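Local coordinates for protein Uly1 (PDB 7DRQ) that probably cleaves the green-algal polysaccharide ulvan by beta-elimination, as a calcium-binding polysaccharide lyase of family 24, at residues A1-E5 with I476-D480; K118-I122 with S153-S159; D341-I345 with Q364-V369. One frame throughout, in Å; residues are numbered along the deposited sequence.

Uly1 belongs to a beta-propeller clan, and the three contacts sit at separate places around its rim, each more than 20 Å from the centre of the chain. Interaction 1 pairs the first residues with the last ordered ones and encloses the other two along the sequence. Interaction 2 joins two loops, and interaction 3 adds a short strand to a sheet. Centres of interactions 1 and 2 lie 29 Å apart, those of 1 and 3 38 Å, and those of 2 and 3 46 Å, the last pair on opposite sides of the chain's centre. Interaction 3 alone borders a calcium site: the side chain of Asp341 lies about 5 Å from the calcium ion.

Interaction 1 of 3, residues A1-E5 with I476-D480; sequences AIKLE and IINLD
Ile2 and Leu4 press on Ile477 along the tight face of this antiparallel pairing. Ile2 CG2 meets Ile477 CG2 at 3.5 Å, closer than ordinary van der Waals contact, and Leu4 CD1 rests 3.6 Å from Ile477 CG1. With CG anti to the backbone N (chi1 177°), Leu4 turns its CD1 branch to this contact. Backbone bonds sew the strands together: Lys3 and Asn478 form a hydrogen-bonded pair, with Asn478 N to Lys3 O at 2.8 Å, and Glu5 N reaches Ile476 O at 2.8 Å. The face of Lys3 and Asn478 is looser, more polar and more exposed. There Asn478 ND2 gives Glu5 OE2 a nearly straight bond of 2.8 Å. The acceptor lies in the amide plane, whereas the carboxylate, turned 78° from that plane, is approached from above; its other oxygen, OE1, forms a salt bridge with Lys455. Asn478 OD1 takes the backbone N of Asp480 in an Asx turn, which bends the chain after the strand. At the exposed end, Ala1 N forms a 2.9 Å salt bridge with Asp480 OD2. Strand 3-15 thus becomes the outermost strand beside 469-478, followed by 455-462 and 444-452, a velcro-like closure of a beta-propeller, while Ile2, Leu4 and Ile477 share Tyr435 of strand 432-436 as a packing partner.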
loop_
_atom_site.group_PDB
_atom_site.type_symbol
_atom_site.label_atom_id
_atom_site.label_comp_id
_atom_site.label_asym_id
_atom_site.label_seq_id
_atom_site.Cartn_x
_atom_site.Cartn_y
_atom_site.Cartn_z
ATOM N N ALA A 1 -16.167 -24.414 8.141
ATOM C CA ALA A 1 -16.478 -23.355 7.189
ATOM C C ALA A 1 -15.810 -22.041 7.582
ATOM O O ALA A 1 -15.541 -21.793 8.759
ATOM C CB ALA A 1 -17.981 -23.164 7.081
ATOM N N ILE A 2 -15.537 -21.203 6.582
ATOM C CA ILE A 2 -15.135 -19.829 6.848
ATOM C C ILE A 2 -16.297 -19.101 7.510
ATOM O O ILE A 2 -17.439 -19.177 7.042
ATOM C CB ILE A 2 -14.705 -19.153 5.539
ATOM C CG1 ILE A 2 -13.404 -19.789 5.034
ATOM C CG2 ILE A 2 -14.574 -17.659 5.729
ATOM C CD1 ILE A 2 -12.910 -19.190 3.749
ATOM N N LYS A 3 -16.014 -18.392 8.606
ATOM C CA LYS A 3 -17.069 -17.866 9.465
ATOM C C LYS A 3 -16.776 -16.425 9.852
ATOM O O LYS A 3 -15.661 -16.110 10.278
ATOM C CB LYS A 3 -17.205 -18.730 10.730
ATOM C CG LYS A 3 -18.442 -18.473 11.570
ATOM C CD LYS A 3 -18.426 -19.346 12.831
ATOM C CE LYS A 3 -18.014 -18.552 14.067
ATOM N NZ LYS A 3 -17.234 -19.376 15.047
ATOM N N LEU A 4 -17.781 -15.560 9.711
ATOM C CA LEU A 4 -17.700 -14.216 10.269
ATOM C C LEU A 4 -17.769 -14.303 11.790
ATOM O O LEU A 4 -18.740 -14.838 12.340
ATOM C CB LEU A 4 -18.836 -13.348 9.725
ATOM C CG LEU A 4 -18.948 -11.912 10.264
ATOM C CD1 LEU A 4 -17.660 -11.108 9.992
ATOM C CD2 LEU A 4 -20.142 -11.196 9.659
ATOM N N GLU A 5 -16.753 -13.773 12.473
ATOM C CA GLU A 5 -16.684 -13.835 13.931
ATOM C C GLU A 5 -17.049 -12.526 14.618
ATOM O O GLU A 5 -17.664 -12.552 15.688
ATOM C CB GLU A 5 -15.284 -14.245 14.387
ATOM C CG GLU A 5 -14.889 -15.640 13.942
ATOM C CD GLU A 5 -13.631 -16.127 14.618
ATOM O OE1 GLU A 5 -12.782 -15.284 14.984
ATOM O OE2 GLU A 5 -13.494 -17.357 14.781
ATOM N N ILE A 476 -13.950 -9.389 11.245
ATOM C CA ILE A 476 -12.952 -10.412 11.549
ATOM C C ILE A 476 -13.554 -11.743 11.123
ATOM O O ILE A 476 -14.574 -12.186 11.674
ATOM C CB ILE A 476 -12.538 -10.409 13.023
ATOM C CG1 ILE A 476 -12.045 -9.014 13.423
ATOM C CG2 ILE A 476 -11.422 -11.424 13.272
ATOM C CD1 ILE A 476 -11.761 -8.870 14.918
ATOM N N ILE A 477 -12.944 -12.360 10.118
ATOM C CA ILE A 477 -13.481 -13.542 9.464
ATOM C C ILE A 477 -12.457 -14.655 9.624
ATOM O O ILE A 477 -11.289 -14.496 9.247
ATOM C CB ILE A 477 -13.802 -13.276 7.984
ATOM C CG1 ILE A 477 -14.965 -12.274 7.844
ATOM C CG2 ILE A 477 -14.142 -14.571 7.275
ATOM C CD1 ILE A 477 -15.079 -11.655 6.430
ATOM N N ASN A 478 -12.885 -15.764 10.216
ATOM C CA ASN A 478 -12.008 -16.903 10.442
ATOM C C ASN A 478 -11.862 -17.691 9.148
ATOM O O ASN A 478 -12.855 -18.172 8.593
ATOM C CB ASN A 478 -12.580 -17.788 11.553
ATOM C CG ASN A 478 -11.561 -18.743 12.111
ATOM O OD1 ASN A 478 -10.811 -19.370 11.366
ATOM N ND2 ASN A 478 -11.518 -18.861 13.436
ATOM N N LEU A 479 -10.627 -17.829 8.663
ATOM C CA LEU A 479 -10.415 -18.563 7.423
ATOM C C LEU A 479 -10.419 -20.073 7.616
ATOM O O LEU A 479 -10.292 -20.803 6.626
ATOM C CB LEU A 479 -9.107 -18.119 6.762
ATOM C CG LEU A 479 -9.142 -16.650 6.354
ATOM C CD1 LEU A 479 -7.783 -16.174 5.829
ATOM C CD2 LEU A 479 -10.211 -16.443 5.307
ATOM N N ASP A 480 -10.572 -20.556 8.854
ATOM C CA ASP A 480 -10.708 -21.985 9.120
ATOM C C ASP A 480 -9.520 -22.767 8.549
ATOM O O ASP A 480 -9.682 -23.746 7.816
ATOM C CB ASP A 480 -12.042 -22.492 8.565
ATOM C CG ASP A 480 -12.477 -23.815 9.169
ATOM O OD1 ASP A 480 -12.013 -24.168 10.275
ATOM O OD2 ASP A 480 -13.281 -24.502 8.515
#

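Interaction 2 of 3, residues K118-I122 with S153-S159; sequences KDETI and SLAGAAS
Ser153 OG takes part in two bonds at once: it accepts Ile122 N across the contact at 2.8 Å (163° at the hydrogen) and donates to Leu154 O at 2.7 Å. With chi1 at 83°, the hydroxyl sits between its own N and carbonyl carbon, from where it reaches forward to the carbonyl of the following residue. Leu154 O also receives Ala157 N, on the opposite face of the carbonyl plane, which closes a type II turn with Gly156 at its third position. Gly156 N within the turn bonds Asp119 O at 2.9 Å, and Ala158 N just past it bonds Glu120 O at 3.1 Å, both in the carbonyl planes. In the propeller these are connecting loops: 118-122 leads from strand 111-115 into 122-126, and 153-159 follows strand 150-152. Glu120 extends its chain alongside the turn to take the hydroxyl of Ser159, OG to OE1 2.7 Å, on the syn side, 25° out of the carboxylate plane; OE2 is bonded by Tyr56. Asp119 shapes the first loop from within: OD1 accepts Thr121 N in an Asx turn and, from the same face, also Thr121 OG1, while OD2 pairs with Tyr233. Beneath the polar net, Ile122 CD1 touches Ala157 CB at 3.8 Å, and Ile115 packs on both Ile122 and Ala158.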
loop_
_atom_site.group_PDB
_atom_site.type_symbol
_atom_site.label_atom_id
_atom_site.label_comp_id
_atom_site.label_asym_id
_atom_site.label_seq_id
_atom_site.Cartn_x
_atom_site.Cartn_y
_atom_site.Cartn_z
ATOM N N LYS A 118 9.074 -6.270 18.635
ATOM C CA LYS A 118 10.182 -6.344 19.579
ATOM C C LYS A 118 9.986 -5.380 20.744
ATOM O O LYS A 118 9.881 -5.808 21.896
ATOM C CB LYS A 118 11.503 -6.090 18.854
ATOM C CG LYS A 118 11.914 -7.277 17.994
ATOM C CD LYS A 118 13.060 -6.927 17.060
ATOM C CE LYS A 118 13.696 -8.178 16.488
ATOM N NZ LYS A 118 13.101 -9.407 17.079
ATOM N N ASP A 119 9.891 -4.078 20.472
ATOM C CA ASP A 119 9.778 -3.105 21.556
ATOM C C ASP A 119 8.404 -2.452 21.640
ATOM O O ASP A 119 8.235 -1.495 22.403
ATOM C CB ASP A 119 10.873 -2.034 21.443
ATOM C CG ASP A 119 10.754 -1.179 20.185
ATOM O OD1 ASP A 119 9.788 -1.345 19.405
ATOM O OD2 ASP A 119 11.642 -0.325 19.984
ATOM N N GLU A 120 7.427 -2.936 20.870
ATOM C CA GLU A 120 6.044 -2.446 20.914
ATOM C C GLU A 120 5.929 -0.953 20.593
ATOM O O GLU A 120 4.965 -0.289 21.001
ATOM C CB GLU A 120 5.388 -2.760 22.265
ATOM C CG GLU A 120 5.074 -4.240 22.422
ATOM C CD GLU A 120 4.175 -4.546 23.613
ATOM O OE1 GLU A 120 4.071 -3.701 24.531
ATOM O OE2 GLU A 120 3.564 -5.635 23.623
ATOM N N THR A 121 6.891 -0.409 19.845
ATOM C CA THR A 121 6.718 0.941 19.320
ATOM C C THR A 121 5.694 0.936 18.190
ATOM O O THR A 121 5.515 -0.062 17.484
ATOM C CB THR A 121 8.032 1.506 18.797
ATOM O OG1 THR A 121 8.635 0.542 17.936
ATOM C CG2 THR A 121 8.993 1.870 19.952
ATOM N N ILE A 122 5.012 2.065 18.038
ATOM C CA ILE A 122 4.045 2.287 16.976
ATOM C C ILE A 122 4.662 3.255 15.982
ATOM O O ILE A 122 5.258 4.259 16.379
ATOM C CB ILE A 122 2.733 2.868 17.528
ATOM C CG1 ILE A 122 2.202 1.992 18.670
ATOM C CG2 ILE A 122 1.700 3.070 16.393
ATOM C CD1 ILE A 122 1.130 2.676 19.507
ATOM N N SER A 153 6.197 6.209 18.517
ATOM C CA SER A 153 5.797 6.157 19.912
ATOM C C SER A 153 6.954 5.719 20.800
ATOM O O SER A 153 8.024 5.298 20.338
ATOM C CB SER A 153 4.622 5.192 20.083
ATOM O OG SER A 153 5.119 3.871 20.188
ATOM N N LEU A 154 6.707 5.820 22.102
ATOM C CA LEU A 154 7.539 5.163 23.088
ATOM C C LEU A 154 7.496 3.656 22.899
ATOM O O LEU A 154 6.526 3.090 22.381
ATOM C CB LEU A 154 7.046 5.481 24.501
ATOM C CG LEU A 154 6.942 6.951 24.894
ATOM C CD1 LEU A 154 6.208 7.067 26.249
ATOM C CD2 LEU A 154 8.344 7.526 24.963
ATOM N N ALA A 155 8.556 3.000 23.358
ATOM C CA ALA A 155 8.519 1.556 23.518
ATOM C C ALA A 155 7.435 1.187 24.524
ATOM O O ALA A 155 7.233 1.883 25.522
ATOM C CB ALA A 155 9.886 1.030 23.967
ATOM N N GLY A 156 6.703 0.115 24.223
ATOM C CA GLY A 156 5.613 -0.338 25.059
ATOM C C GLY A 156 4.276 0.320 24.783
ATOM O O GLY A 156 3.284 -0.042 25.425
ATOM N N ALA A 157 4.211 1.277 23.852
ATOM C CA ALA A 157 2.957 2.003 23.644
ATOM C C ALA A 157 1.862 1.111 23.085
ATOM O O ALA A 157 0.677 1.353 23.357
ATOM C CB ALA A 157 3.167 3.189 22.705
ATOM N N ALA A 158 2.226 0.082 22.315
ATOM C CA ALA A 158 1.203 -0.721 21.642
ATOM C C ALA A 158 0.248 -1.375 22.626
ATOM O O ALA A 158 -0.910 -1.641 22.279
ATOM C CB ALA A 158 1.847 -1.803 20.778
ATOM N N SER A 159 0.708 -1.656 23.840
ATOM C CA SER A 159 -0.075 -2.451 24.778
ATOM C C SER A 159 -0.470 -1.690 26.040
ATOM O O SER A 159 -0.887 -2.320 27.017
ATOM C CB SER A 159 0.687 -3.730 25.155
ATOM O OG SER A 159 1.810 -3.437 25.973
#

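Interaction 3 of 3, residues D341-I345 with Q364-V369; sequences DQVSI and QTNEWV
Ser344 and Asn366 form the hydrogen-bonded pair at the heart of this antiparallel contact: Ser344 N reaches Asn366 O at 2.8 Å with an almost linear N-H (177°), and Asn366 N returns to Ser344 O. Two residues along each segment, Trp368 N bonds Gln342 O at 2.7 Å. On the face of Val343 and Glu367, Val343 CG1 meets Thr365 CG2 at 3.7 Å. Gln342 and Glu367 extend alongside each other in the same direction, and Gln342 NE2 donates to the anti lone pair of Glu367 OE2 at 2.9 Å. This bond is bent, 137° at the hydrogen, and the amide and carboxylate planes are moderately turned against each other. Trp368, its CG anti to the backbone N (chi1 178°), brings CD1 to 3.2 Å from Asp341 O and CB against Ser344 CB. A second shell sets these groups. One water spans Ser344 OG, at 2.6 Å, and Asn366 ND2, whose amide is further fixed by Gln364 NE2 bonding OD1 in the carbonyl plane at 2.9 Å. Gln342 OE1 accepts from Ala339 N, while Arg288 serves both strands, bonding Ser344 OG and making a cation-pi contact with Trp368. Backbone bonds from Asp341 to Asp285 and from Val343 to Arg286 and Arg288 then tie the short strand to the chain that carries the calcium ligands Leu283, Asp285 and Phe287. The arrangement is an antiparallel propeller sheet whose short strand 343-344 lies between 359-369 and a calcium-binding loop.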
loop_
_atom_site.group_PDB
_atom_site.type_symbol
_atom_site.label_atom_id
_atom_site.label_comp_id
_atom_site.label_asym_id
_atom_site.label_seq_id
_atom_site.Cartn_x
_atom_site.Cartn_y
_atom_site.Cartn_z
ATOM N N ASP A 341 0.577 2.776 -27.752
ATOM C CA ASP A 341 -0.252 2.792 -26.549
ATOM C C ASP A 341 -1.371 1.752 -26.555
ATOM O O ASP A 341 -2.235 1.792 -25.676
ATOM C CB ASP A 341 -0.847 4.183 -26.310
ATOM C CG ASP A 341 0.214 5.225 -26.035
ATOM O OD1 ASP A 341 1.351 4.832 -25.708
ATOM O OD2 ASP A 341 -0.091 6.430 -26.145
ATOM N N GLN A 342 -1.361 0.794 -27.488
ATOM C CA GLN A 342 -2.478 -0.152 -27.593
ATOM C C GLN A 342 -2.534 -1.152 -26.438
ATOM O O GLN A 342 -3.600 -1.717 -26.182
ATOM C CB GLN A 342 -2.419 -0.919 -28.921
ATOM C CG GLN A 342 -3.785 -1.469 -29.379
ATOM C CD GLN A 342 -3.752 -2.093 -30.767
ATOM O OE1 GLN A 342 -2.812 -1.888 -31.530
ATOM N NE2 GLN A 342 -4.789 -2.870 -31.096
ATOM N N VAL A 343 -1.420 -1.404 -25.752
ATOM C CA VAL A 343 -1.407 -2.235 -24.548
ATOM C C VAL A 343 -1.344 -1.298 -23.353
ATOM O O VAL A 343 -0.333 -0.616 -23.141
ATOM C CB VAL A 343 -0.228 -3.212 -24.525
ATOM C CG1 VAL A 343 -0.303 -4.106 -23.257
ATOM C CG2 VAL A 343 -0.178 -4.051 -25.788
ATOM N N SER A 344 -2.409 -1.275 -22.554
ATOM C CA SER A 344 -2.529 -0.337 -21.451
ATOM C C SER A 344 -2.535 -1.149 -20.161
ATOM O O SER A 344 -3.497 -1.871 -19.877
ATOM C CB SER A 344 -3.788 0.521 -21.582
ATOM O OG SER A 344 -3.942 1.372 -20.458
ATOM N N ILE A 345 -1.438 -1.056 -19.410
ATOM C CA ILE A 345 -1.293 -1.705 -18.115
ATOM C C ILE A 345 -1.129 -0.596 -17.090
ATOM O O ILE A 345 -0.080 0.059 -17.042
ATOM C CB ILE A 345 -0.098 -2.665 -18.083
ATOM C CG1 ILE A 345 -0.263 -3.762 -19.142
ATOM C CG2 ILE A 345 0.077 -3.259 -16.686
ATOM C CD1 ILE A 345 1.034 -4.526 -19.396
ATOM N N GLN A 364 -3.773 -7.201 -14.855
ATOM C CA GLN A 364 -4.821 -6.770 -15.772
ATOM C C GLN A 364 -4.155 -6.064 -16.944
ATOM O O GLN A 364 -3.441 -5.073 -16.758
ATOM C CB GLN A 364 -5.833 -5.843 -15.108
ATOM C CG GLN A 364 -6.987 -5.518 -16.053
ATOM C CD GLN A 364 -7.981 -4.534 -15.480
ATOM O OE1 GLN A 364 -8.053 -4.337 -14.263
ATOM N NE2 GLN A 364 -8.773 -3.919 -16.358
ATOM N N THR A 365 -4.389 -6.575 -18.144
ATOM C CA THR A 365 -3.770 -6.055 -19.359
ATOM C C THR A 365 -4.885 -5.633 -20.304
ATOM O O THR A 365 -5.658 -6.480 -20.762
ATOM C CB THR A 365 -2.874 -7.118 -19.997
ATOM O OG1 THR A 365 -1.869 -7.512 -19.051
ATOM C CG2 THR A 365 -2.188 -6.578 -21.282
ATOM N N ASN A 366 -4.972 -4.338 -20.600
ATOM C CA ASN A 366 -6.091 -3.810 -21.373
ATOM C C ASN A 366 -5.664 -3.468 -22.794
ATOM O O ASN A 366 -4.542 -2.999 -23.019
ATOM C CB ASN A 366 -6.674 -2.562 -20.713
ATOM C CG ASN A 366 -7.141 -2.826 -19.302
ATOM O OD1 ASN A 366 -7.762 -3.854 -19.030
ATOM N ND2 ASN A 366 -6.831 -1.913 -18.393
ATOM N N GLU A 367 -6.570 -3.684 -23.744
ATOM C CA GLU A 367 -6.370 -3.202 -25.106
ATOM C C GLU A 367 -6.947 -1.798 -25.225
ATOM O O GLU A 367 -8.094 -1.558 -24.836
ATOM C CB GLU A 367 -7.019 -4.131 -26.132
ATOM C CG GLU A 367 -6.651 -3.724 -27.575
ATOM C CD GLU A 367 -7.069 -4.744 -28.610
ATOM O OE1 GLU A 367 -7.749 -5.712 -28.232
ATOM O OE2 GLU A 367 -6.712 -4.575 -29.802
ATOM N N TRP A 368 -6.161 -0.881 -25.786
ATOM C CA TRP A 368 -6.454 0.550 -25.753
ATOM C C TRP A 368 -6.488 1.061 -27.190
ATOM O O TRP A 368 -5.439 1.182 -27.830
ATOM C CB TRP A 368 -5.390 1.261 -24.912
ATOM C CG TRP A 368 -5.495 2.750 -24.784
ATOM C CD1 TRP A 368 -4.836 3.685 -25.538
ATOM C CD2 TRP A 368 -6.247 3.480 -23.812
ATOM N NE1 TRP A 368 -5.157 4.948 -25.107
ATOM C CE2 TRP A 368 -6.020 4.852 -24.050
ATOM C CE3 TRP A 368 -7.110 3.110 -22.775
ATOM C CZ2 TRP A 368 -6.624 5.853 -23.295
ATOM C CZ3 TRP A 368 -7.705 4.105 -22.022
ATOM C CH2 TRP A 368 -7.458 5.460 -22.283
ATOM N N VAL A 369 -7.693 1.344 -27.699
ATOM C CA VAL A 369 -7.905 1.736 -29.095
ATOM C C VAL A 369 -8.805 2.965 -29.135
ATOM O O VAL A 369 -9.865 2.987 -28.495
ATOM C CB VAL A 369 -8.528 0.592 -29.923
ATOM C CG1 VAL A 369 -8.938 1.094 -31.302
ATOM C CG2 VAL A 369 -7.545 -0.564 -30.053
HETATM O O HOH W 1 -5.527 0.688 -18.503
#